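PDB 2CV8: tRNA-splicing endonuclease, which probably excises introns from precursor tRNAs, cutting at both splice sites to leave 2',3'-cyclic phosphate and 5'-hydroxyl ends. Local coordinates for residues M24-K29 / G101-S106; L90-E95 / G161-T166; P127-A132 / T154-I159. One frame throughout, in Å; residues are numbered along the deposited sequence.

Two family regions, an N-terminal one and a catalytic C-terminal one, meet along this chain. Contact 1 closes the longest loop, bringing the turn 24-29 after helix 15-25 to strand 103-106 of the catalytic sheet. Before that strand is reached the chain has already run through helix 87-99, whose residues 90-95 open contact 2; that contact closes at 161-166, so contacts 1 and 2 cross. Contact 3, 127-132 with 154-159, opens and closes within the loop of contact 2 and pairs two neighbouring strands. Contacts 2 and 3 share strand 157-163, while contact 1 ties the N-terminal region to the same sheet at its edge strand 103-106.

Contact 1. Residues M24-K29 / G101-S106; sequences MGYYGK and GYVVRS
Gly25 turns its carbonyl oxygen toward the catalytic region, and methyl CG1 of Val103 lies 3.4 Å from that Gly25 O. Glycine suits this place, as a CB would come close to the Tyr27 ring. At Tyr26 the backbone takes a positive phi and leaves the helical path. Tyr26 CB rests 3.8 Å from Val103 CG1, the two side chains meeting obliquely while the phenol continues away from the strand. Tyr26 O faces the edge of the Arg105 guanidinium, where NE (3.0 Å from Tyr26 O) and NH2 make weak hydrogen bonds. Tyr27 turns its ring the other way, into a cation-pi contact with Arg98 of helix 87-99. Gly28 then offers the sounder acceptor: Arg105 NH2 lies 2.7 Å from Gly28 O, nearly straight at 168°, with the oxygen in the guanidinium plane. At Gly28 the positive phi by itself favours glycine, and its N-H bonds to Glu52. Bends at chi2 (-110°) and chi3 (95°) carry the Arg105 guanidinium from the strand up to these two carbonyls, which its broad, flat edge of donors can serve together. A leucine here would probably leave both Tyr26 O and Gly28 O without their donors and the turn less firmly held against the strand. On the adjacent strand 114-117, Tyr117, a predicted active-site residue, touches the Arg105 side chain. This arginine-to-turn bridge is part of the interface between the N-terminal region and the edge strand 103-106 of the catalytic sheet.

Contact 2. Residues L90-E95 / G161-T166; sequences LYSVYE and GIVNLT
Helix-on-sheet packing in the catalytic region, which belongs to the PDDEXK clan, brings Ser92 and Val93 of helix 87-99 down on Gly161 and Val163 of strand 157-163. The local axes approach to 8.6 Å with their directions 118° apart, so the helix runs steeply across the strand, and side chains from one short patch of its surface meet alternate strand residues. Val163 is the centre. With CG1 anti to its backbone N (chi1 -178°), both methyls face the helix: Val163 CG1 lies 3.4 Å from Ser92 CB, while Val163 CG2 sits between Ser92 CB and Val93 CG2, 3.6 Å from the latter. A beta-branched valine suits a strand and sets two methyls against the helix. Val93 CG2 also hangs over the backbone of the strand, 3.7 Å from Gly161 O. Glycine suits position 161 because a CB there would point at the helix, toward Val93 CG2. Ser92 is small, so the helix can come close. Its hydroxyl finds its hydrogen-bond partner within the helix, at Arg88 O one turn back, which lets OG sit beside apolar groups, with Leu165 CD1 4.1 Å from Ser92 OG at the margin of the contact. No hydrogen bond links the two segments, and the join rests on shape and apolar fit. Ile162, between the two inward positions, points away from the helix and packs on Ser141 of the second subunit. Around this centre Val93 reaches Val130 and Ala132 of strand 128-134 and Phe114 of strand 114-117. Leu90 and Tyr94 also touch Phe114, and with Tyr91 they pack against helix 50-58.

Contact 3. Residues P127-A132 / T154-I159; sequences PYLVIA and TRKELI
The carbonyl oxygen of Ile159 is approached by two groups of the neighbouring strand. Ile131 N donates a hydrogen bond, 2.7 Å from Ile159 O and fairly straight at 161°, and Val130 CA, 3.1 Å from Ile159 O, adds a CA-H...O contact. Two residues earlier on each strand, Leu129 N bonds to Glu157 O at 2.8 Å, while the return bond from Ile159 N to Leu129 O is weak. This staggered pattern is that of parallel strands, the two ends of a beta-alpha-beta crossover that passes through helix 141-151. Leu129 and Leu158 fall on one face of the sheet, where Leu158 CD2 sits 4.1 Å from Leu129 CB and 4.0 Å from Ile131 CD1. Branched apolar chains suit this buried side: Ile131 and Leu158 pack against helix 141-151, and Leu129 against Tyr110. On the other face are Val130 and Ile159, and there Tyr128 lies alongside Glu157, both pointing the same way. Glu157 CB meets the edge of the ring, 3.5 Å from Tyr128 CD2, and only the aliphatic part of the glutamate is used, its carboxylate having a weak, long ion pair with Lys176. Before strand 157-163 begins, the Lys156 chain, extended beyond CG with chi2 at 180°, passes Pro127 at a slant: Lys156 CD lies 3.7 Å from Pro127 O and Lys156 NZ 3.8 Å from Pro127 CG. A lysine suits this spot because its long methylene chain passes Pro127 O and brings NZ to the proline ring. Pro127 also borders Tyr117 of strand 114-117, so it lies between Lys156 and Tyr117, both predicted active-site residues, consistent with a shared catalytic centre.

Contact 1. Residues M24-K29 / G101-S106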
loop_
_atom_site.group_PDB
_atom_site.type_symbol
_atom_site.label_atom_id
_atom_site.label_comp_id
_atom_site.label_asym_id
_atom_site.label_seq_id
_atom_site.Cartn_x
_atom_site.Cartn_y
_atom_site.Cartn_z
HETATM N N MSE B 24 24.120 8.101 21.127
HETATM C CA MSE B 24 23.592 6.747 21.264
HETATM C C MSE B 24 23.118 6.176 19.926
HETATM O O MSE B 24 23.478 5.059 19.553
HETATM C CB MSE B 24 22.429 6.723 22.266
HETATM C CG MSE B 24 22.818 6.943 23.724
HETATM SE SE MSE B 24 21.284 6.851 24.938
HETATM C CE MSE B 24 20.707 5.065 24.454
ATOM N N GLY B 25 22.310 6.943 19.203
ATOM C CA GLY B 25 21.812 6.470 17.929
ATOM C C GLY B 25 20.933 7.460 17.200
ATOM O O GLY B 25 19.925 7.088 16.622
ATOM N N TYR B 26 21.321 8.726 17.208
ATOM C CA TYR B 26 20.551 9.763 16.532
ATOM C C TYR B 26 19.119 9.879 17.044
ATOM O O TYR B 26 18.159 9.672 16.304
ATOM C CB TYR B 26 20.539 9.518 15.020
ATOM C CG TYR B 26 21.922 9.458 14.409
ATOM C CD1 TYR B 26 22.635 8.259 14.362
ATOM C CD2 TYR B 26 22.526 10.607 13.887
ATOM C CE1 TYR B 26 23.912 8.198 13.806
ATOM C CE2 TYR B 26 23.807 10.560 13.329
ATOM C CZ TYR B 26 24.494 9.348 13.290
ATOM O OH TYR B 26 25.748 9.282 12.719
ATOM N N TYR B 27 18.988 10.200 18.325
ATOM C CA TYR B 27 17.687 10.384 18.935
ATOM C C TYR B 27 17.440 11.885 19.091
ATOM O O TYR B 27 18.379 12.658 19.299
ATOM C CB TYR B 27 17.634 9.732 20.319
ATOM C CG TYR B 27 17.654 8.222 20.313
ATOM C CD1 TYR B 27 18.854 7.521 20.240
ATOM C CD2 TYR B 27 16.470 7.494 20.385
ATOM C CE1 TYR B 27 18.868 6.133 20.243
ATOM C CE2 TYR B 27 16.473 6.105 20.379
ATOM C CZ TYR B 27 17.670 5.434 20.311
ATOM O OH TYR B 27 17.661 4.061 20.312
ATOM N N GLY B 28 16.180 12.291 18.995
ATOM C CA GLY B 28 15.837 13.689 19.153
ATOM C C GLY B 28 16.466 14.652 18.164
ATOM O O GLY B 28 17.290 14.275 17.325
ATOM N N LYS B 29 16.064 15.914 18.282
ATOM C CA LYS B 29 16.546 16.984 17.424
ATOM C C LYS B 29 16.929 18.193 18.270
ATOM O O LYS B 29 16.189 18.597 19.159
ATOM C CB LYS B 29 15.446 17.370 16.441
ATOM C CG LYS B 29 15.802 18.504 15.495
ATOM C CD LYS B 29 14.634 18.823 14.567
ATOM C CE LYS B 29 14.933 20.025 13.683
ATOM N NZ LYS B 29 15.139 21.270 14.476
ATOM N N GLY B 101 17.515 -2.721 15.278
ATOM C CA GLY B 101 18.771 -2.081 14.941
ATOM C C GLY B 101 18.780 -0.945 13.941
ATOM O O GLY B 101 19.842 -0.394 13.664
ATOM N N TYR B 102 17.628 -0.593 13.383
ATOM C CA TYR B 102 17.598 0.514 12.433
ATOM C C TYR B 102 17.640 1.821 13.227
ATOM O O TYR B 102 17.347 1.844 14.424
ATOM C CB TYR B 102 16.313 0.503 11.592
ATOM C CG TYR B 102 16.084 -0.717 10.727
ATOM C CD1 TYR B 102 15.614 -1.909 11.273
ATOM C CD2 TYR B 102 16.299 -0.666 9.344
ATOM C CE1 TYR B 102 15.354 -3.020 10.466
ATOM C CE2 TYR B 102 16.041 -1.771 8.532
ATOM C CZ TYR B 102 15.566 -2.946 9.096
ATOM O OH TYR B 102 15.290 -4.044 8.296
ATOM N N VAL B 103 18.035 2.896 12.561
ATOM C CA VAL B 103 18.046 4.210 13.176
ATOM C C VAL B 103 16.764 4.825 12.608
ATOM O O VAL B 103 16.619 4.990 11.400
ATOM C CB VAL B 103 19.291 5.016 12.753
ATOM C CG1 VAL B 103 19.265 6.412 13.346
ATOM C CG2 VAL B 103 20.521 4.301 13.242
ATOM N N VAL B 104 15.825 5.129 13.490
ATOM C CA VAL B 104 14.534 5.673 13.102
ATOM C C VAL B 104 14.380 7.165 13.361
ATOM O O VAL B 104 14.494 7.626 14.491
ATOM C CB VAL B 104 13.415 4.934 13.854
ATOM C CG1 VAL B 104 12.044 5.408 13.380
ATOM C CG2 VAL B 104 13.590 3.440 13.665
ATOM N N ARG B 105 14.098 7.913 12.305
ATOM C CA ARG B 105 13.911 9.350 12.415
ATOM C C ARG B 105 12.511 9.696 11.939
ATOM O O ARG B 105 11.779 8.839 11.445
ATOM C CB ARG B 105 14.920 10.090 11.536
ATOM C CG ARG B 105 16.383 9.829 11.858
ATOM C CD ARG B 105 17.041 11.057 12.460
ATOM N NE ARG B 105 17.033 11.018 13.920
ATOM C CZ ARG B 105 17.055 12.097 14.701
ATOM N NH1 ARG B 105 17.079 13.312 14.167
ATOM N NH2 ARG B 105 17.070 11.958 16.020
ATOM N N SER B 106 12.146 10.964 12.086
ATOM C CA SER B 106 10.847 11.438 11.641
ATOM C C SER B 106 10.850 11.313 10.134
ATOM O O SER B 106 11.888 11.491 9.507
ATOM C CB SER B 106 10.662 12.904 12.027
ATOM O OG SER B 106 9.397 13.391 11.621
#

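Contact 2. Residues L90-E95 / G161-T166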
loop_
_atom_site.group_PDB
_atom_site.type_symbol
_atom_site.label_atom_id
_atom_site.label_comp_id
_atom_site.label_asym_id
_atom_site.label_seq_id
_atom_site.Cartn_x
_atom_site.Cartn_y
_atom_site.Cartn_z
ATOM N N LEU B 90 2.172 3.906 16.132
ATOM C CA LEU B 90 3.437 4.596 15.864
ATOM C C LEU B 90 4.567 4.109 16.765
ATOM O O LEU B 90 5.697 3.930 16.312
ATOM C CB LEU B 90 3.279 6.108 16.026
ATOM C CG LEU B 90 2.502 6.833 14.921
ATOM C CD1 LEU B 90 2.329 8.275 15.301
ATOM C CD2 LEU B 90 3.218 6.704 13.589
ATOM N N TYR B 91 4.267 3.891 18.041
ATOM C CA TYR B 91 5.289 3.410 18.955
ATOM C C TYR B 91 5.622 1.951 18.634
ATOM O O TYR B 91 6.767 1.516 18.762
ATOM C CB TYR B 91 4.836 3.525 20.416
ATOM C CG TYR B 91 5.870 2.975 21.374
ATOM C CD1 TYR B 91 7.034 3.694 21.668
ATOM C CD2 TYR B 91 5.737 1.692 21.912
ATOM C CE1 TYR B 91 8.042 3.145 22.472
ATOM C CE2 TYR B 91 6.736 1.137 22.706
ATOM C CZ TYR B 91 7.885 1.868 22.984
ATOM O OH TYR B 91 8.870 1.312 23.770
ATOM N N SER B 92 4.618 1.194 18.215
ATOM C CA SER B 92 4.836 -0.206 17.880
ATOM C C SER B 92 5.844 -0.354 16.753
ATOM O O SER B 92 6.743 -1.195 16.837
ATOM C CB SER B 92 3.516 -0.885 17.498
ATOM O OG SER B 92 2.669 -0.996 18.633
ATOM N N VAL B 93 5.708 0.460 15.706
ATOM C CA VAL B 93 6.654 0.382 14.596
ATOM C C VAL B 93 7.989 1.010 15.011
ATOM O O VAL B 93 9.057 0.474 14.698
ATOM C CB VAL B 93 6.146 1.109 13.312
ATOM C CG1 VAL B 93 7.145 0.905 12.171
ATOM C CG2 VAL B 93 4.793 0.576 12.888
ATOM N N TYR B 94 7.938 2.138 15.715
ATOM C CA TYR B 94 9.177 2.776 16.141
ATOM C C TYR B 94 10.035 1.779 16.893
ATOM O O TYR B 94 11.192 1.532 16.533
ATOM C CB TYR B 94 8.921 3.956 17.072
ATOM C CG TYR B 94 10.209 4.653 17.460
ATOM C CD1 TYR B 94 10.766 5.631 16.650
ATOM C CD2 TYR B 94 10.897 4.284 18.601
ATOM C CE1 TYR B 94 11.976 6.224 16.965
ATOM C CE2 TYR B 94 12.116 4.862 18.928
ATOM C CZ TYR B 94 12.653 5.830 18.104
ATOM O OH TYR B 94 13.882 6.359 18.403
ATOM N N GLU B 95 9.447 1.220 17.946
ATOM C CA GLU B 95 10.112 0.253 18.807
ATOM C C GLU B 95 10.628 -0.966 18.049
ATOM O O GLU B 95 11.804 -1.315 18.152
ATOM C CB GLU B 95 9.149 -0.198 19.897
ATOM C CG GLU B 95 9.743 -1.176 20.871
ATOM C CD GLU B 95 8.697 -1.730 21.803
ATOM O OE1 GLU B 95 7.764 -2.398 21.298
ATOM O OE2 GLU B 95 8.805 -1.493 23.028
ATOM N N GLY B 161 3.704 -0.135 7.772
ATOM C CA GLY B 161 3.969 -0.921 8.962
ATOM C C GLY B 161 2.651 -1.249 9.629
ATOM O O GLY B 161 2.151 -0.467 10.442
ATOM N N ILE B 162 2.085 -2.405 9.295
ATOM C CA ILE B 162 0.804 -2.811 9.859
ATOM C C ILE B 162 0.948 -3.545 11.188
ATOM O O ILE B 162 1.485 -4.652 11.254
ATOM C CB ILE B 162 0.035 -3.653 8.843
ATOM C CG1 ILE B 162 -0.225 -2.796 7.598
ATOM C CG2 ILE B 162 -1.262 -4.143 9.447
ATOM C CD1 ILE B 162 -1.075 -3.454 6.536
ATOM N N VAL B 163 0.436 -2.905 12.239
ATOM C CA VAL B 163 0.524 -3.400 13.601
ATOM C C VAL B 163 -0.748 -4.004 14.166
ATOM O O VAL B 163 -1.841 -3.480 13.967
ATOM C CB VAL B 163 0.952 -2.248 14.555
ATOM C CG1 VAL B 163 1.102 -2.756 15.979
ATOM C CG2 VAL B 163 2.254 -1.636 14.073
ATOM N N ASN B 164 -0.592 -5.117 14.876
ATOM C CA ASN B 164 -1.706 -5.764 15.554
ATOM C C ASN B 164 -1.540 -5.339 17.018
ATOM O O ASN B 164 -0.594 -5.756 17.689
ATOM C CB ASN B 164 -1.601 -7.284 15.448
ATOM C CG ASN B 164 -2.604 -8.002 16.335
ATOM O OD1 ASN B 164 -2.570 -9.222 16.458
ATOM N ND2 ASN B 164 -3.503 -7.248 16.958
ATOM N N LEU B 165 -2.445 -4.511 17.519
ATOM C CA LEU B 165 -2.314 -4.058 18.892
ATOM C C LEU B 165 -2.508 -5.159 19.921
ATOM O O LEU B 165 -2.166 -4.982 21.094
ATOM C CB LEU B 165 -3.276 -2.900 19.179
ATOM C CG LEU B 165 -2.922 -1.555 18.535
ATOM C CD1 LEU B 165 -1.432 -1.237 18.751
ATOM C CD2 LEU B 165 -3.236 -1.610 17.054
ATOM N N THR B 166 -3.040 -6.299 19.491
ATOM C CA THR B 166 -3.257 -7.400 20.416
ATOM C C THR B 166 -1.970 -8.179 20.686
ATOM O O THR B 166 -1.420 -8.106 21.787
ATOM C CB THR B 166 -4.350 -8.355 19.901
ATOM O OG1 THR B 166 -5.581 -7.636 19.745
ATOM C CG2 THR B 166 -4.571 -9.485 20.895
#

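Contact 3. Residues P127-A132 / T154-I159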
loop_
_atom_site.group_PDB
_atom_site.type_symbol
_atom_site.label_atom_id
_atom_site.label_comp_id
_atom_site.label_asym_id
_atom_site.label_seq_id
_atom_site.Cartn_x
_atom_site.Cartn_y
_atom_site.Cartn_z
ATOM N N PRO B 127 17.536 6.357 3.163
ATOM C CA PRO B 127 16.395 6.255 4.076
ATOM C C PRO B 127 15.160 5.543 3.547
ATOM O O PRO B 127 14.645 5.891 2.488
ATOM C CB PRO B 127 16.072 7.717 4.400
ATOM C CG PRO B 127 17.232 8.510 3.832
ATOM C CD PRO B 127 17.654 7.725 2.646
ATOM N N TYR B 128 14.684 4.553 4.292
ATOM C CA TYR B 128 13.470 3.849 3.907
ATOM C C TYR B 128 12.355 4.616 4.592
ATOM O O TYR B 128 12.467 4.969 5.758
ATOM C CB TYR B 128 13.484 2.393 4.391
ATOM C CG TYR B 128 14.530 1.565 3.700
ATOM C CD1 TYR B 128 15.779 1.350 4.282
ATOM C CD2 TYR B 128 14.307 1.070 2.417
ATOM C CE1 TYR B 128 16.787 0.666 3.596
ATOM C CE2 TYR B 128 15.305 0.388 1.721
ATOM C CZ TYR B 128 16.543 0.191 2.315
ATOM O OH TYR B 128 17.537 -0.467 1.623
ATOM N N LEU B 129 11.288 4.899 3.865
ATOM C CA LEU B 129 10.164 5.628 4.429
ATOM C C LEU B 129 9.092 4.652 4.870
ATOM O O LEU B 129 8.663 3.791 4.103
ATOM C CB LEU B 129 9.601 6.593 3.392
ATOM C CG LEU B 129 10.149 8.019 3.402
ATOM C CD1 LEU B 129 11.594 8.052 3.865
ATOM C CD2 LEU B 129 10.006 8.590 2.009
ATOM N N VAL B 130 8.657 4.784 6.115
ATOM C CA VAL B 130 7.645 3.887 6.642
ATOM C C VAL B 130 6.429 4.641 7.142
ATOM O O VAL B 130 6.537 5.719 7.729
ATOM C CB VAL B 130 8.195 3.017 7.832
ATOM C CG1 VAL B 130 7.144 2.013 8.278
ATOM C CG2 VAL B 130 9.467 2.283 7.428
ATOM N N ILE B 131 5.265 4.058 6.901
ATOM C CA ILE B 131 4.011 4.627 7.358
ATOM C C ILE B 131 3.342 3.558 8.195
ATOM O O ILE B 131 3.002 2.490 7.684
ATOM C CB ILE B 131 3.111 5.005 6.178
ATOM C CG1 ILE B 131 3.582 6.345 5.590
ATOM C CG2 ILE B 131 1.662 5.038 6.625
ATOM C CD1 ILE B 131 2.909 6.729 4.315
ATOM N N ALA B 132 3.179 3.841 9.486
ATOM C CA ALA B 132 2.557 2.894 10.402
ATOM C C ALA B 132 1.043 2.844 10.215
ATOM O O ALA B 132 0.392 3.871 10.008
ATOM C CB ALA B 132 2.897 3.261 11.837
ATOM N N THR B 154 10.288 11.323 -3.768
ATOM C CA THR B 154 11.718 11.378 -3.461
ATOM C C THR B 154 12.247 10.024 -3.917
ATOM O O THR B 154 13.338 9.591 -3.542
ATOM C CB THR B 154 11.989 11.542 -1.940
ATOM O OG1 THR B 154 11.338 12.725 -1.457
ATOM C CG2 THR B 154 13.480 11.672 -1.675
ATOM N N ARG B 155 11.433 9.371 -4.740
ATOM C CA ARG B 155 11.726 8.059 -5.297
ATOM C C ARG B 155 12.561 7.184 -4.365
ATOM O O ARG B 155 13.638 6.710 -4.728
ATOM C CB ARG B 155 12.416 8.202 -6.657
ATOM C CG ARG B 155 11.918 7.199 -7.692
ATOM C CD ARG B 155 12.199 5.764 -7.260
ATOM N NE ARG B 155 11.415 4.789 -8.014
ATOM C CZ ARG B 155 11.577 3.471 -7.929
ATOM N NH1 ARG B 155 12.502 2.963 -7.123
ATOM N NH2 ARG B 155 10.810 2.660 -8.643
ATOM N N LYS B 156 12.055 6.989 -3.153
ATOM C CA LYS B 156 12.715 6.149 -2.162
ATOM C C LYS B 156 11.806 4.950 -1.927
ATOM O O LYS B 156 10.869 4.724 -2.694
ATOM C CB LYS B 156 12.935 6.926 -0.863
ATOM C CG LYS B 156 13.961 8.032 -1.004
ATOM C CD LYS B 156 14.161 8.796 0.284
ATOM C CE LYS B 156 15.322 9.767 0.145
ATOM N NZ LYS B 156 15.424 10.686 1.308
ATOM N N GLU B 157 12.066 4.180 -0.880
ATOM C CA GLU B 157 11.232 3.017 -0.621
ATOM C C GLU B 157 10.118 3.262 0.394
ATOM O O GLU B 157 10.382 3.475 1.576
ATOM C CB GLU B 157 12.104 1.848 -0.177
ATOM C CG GLU B 157 12.972 1.291 -1.299
ATOM C CD GLU B 157 12.155 0.644 -2.411
ATOM O OE1 GLU B 157 11.283 1.325 -2.994
ATOM O OE2 GLU B 157 12.384 -0.549 -2.702
ATOM N N LEU B 158 8.869 3.235 -0.078
ATOM C CA LEU B 158 7.710 3.436 0.792
ATOM C C LEU B 158 7.289 2.086 1.368
ATOM O O LEU B 158 7.206 1.085 0.649
ATOM C CB LEU B 158 6.555 4.056 0.006
ATOM C CG LEU B 158 5.382 4.609 0.820
ATOM C CD1 LEU B 158 4.659 3.472 1.504
ATOM C CD2 LEU B 158 5.883 5.624 1.843
ATOM N N ILE B 159 6.998 2.067 2.665
ATOM C CA ILE B 159 6.628 0.830 3.351
ATOM C C ILE B 159 5.567 1.032 4.426
ATOM O O ILE B 159 5.652 1.955 5.228
ATOM C CB ILE B 159 7.882 0.190 3.995
ATOM C CG1 ILE B 159 8.867 -0.216 2.904
ATOM C CG2 ILE B 159 7.508 -1.032 4.812
ATOM C CD1 ILE B 159 10.083 -0.926 3.422
#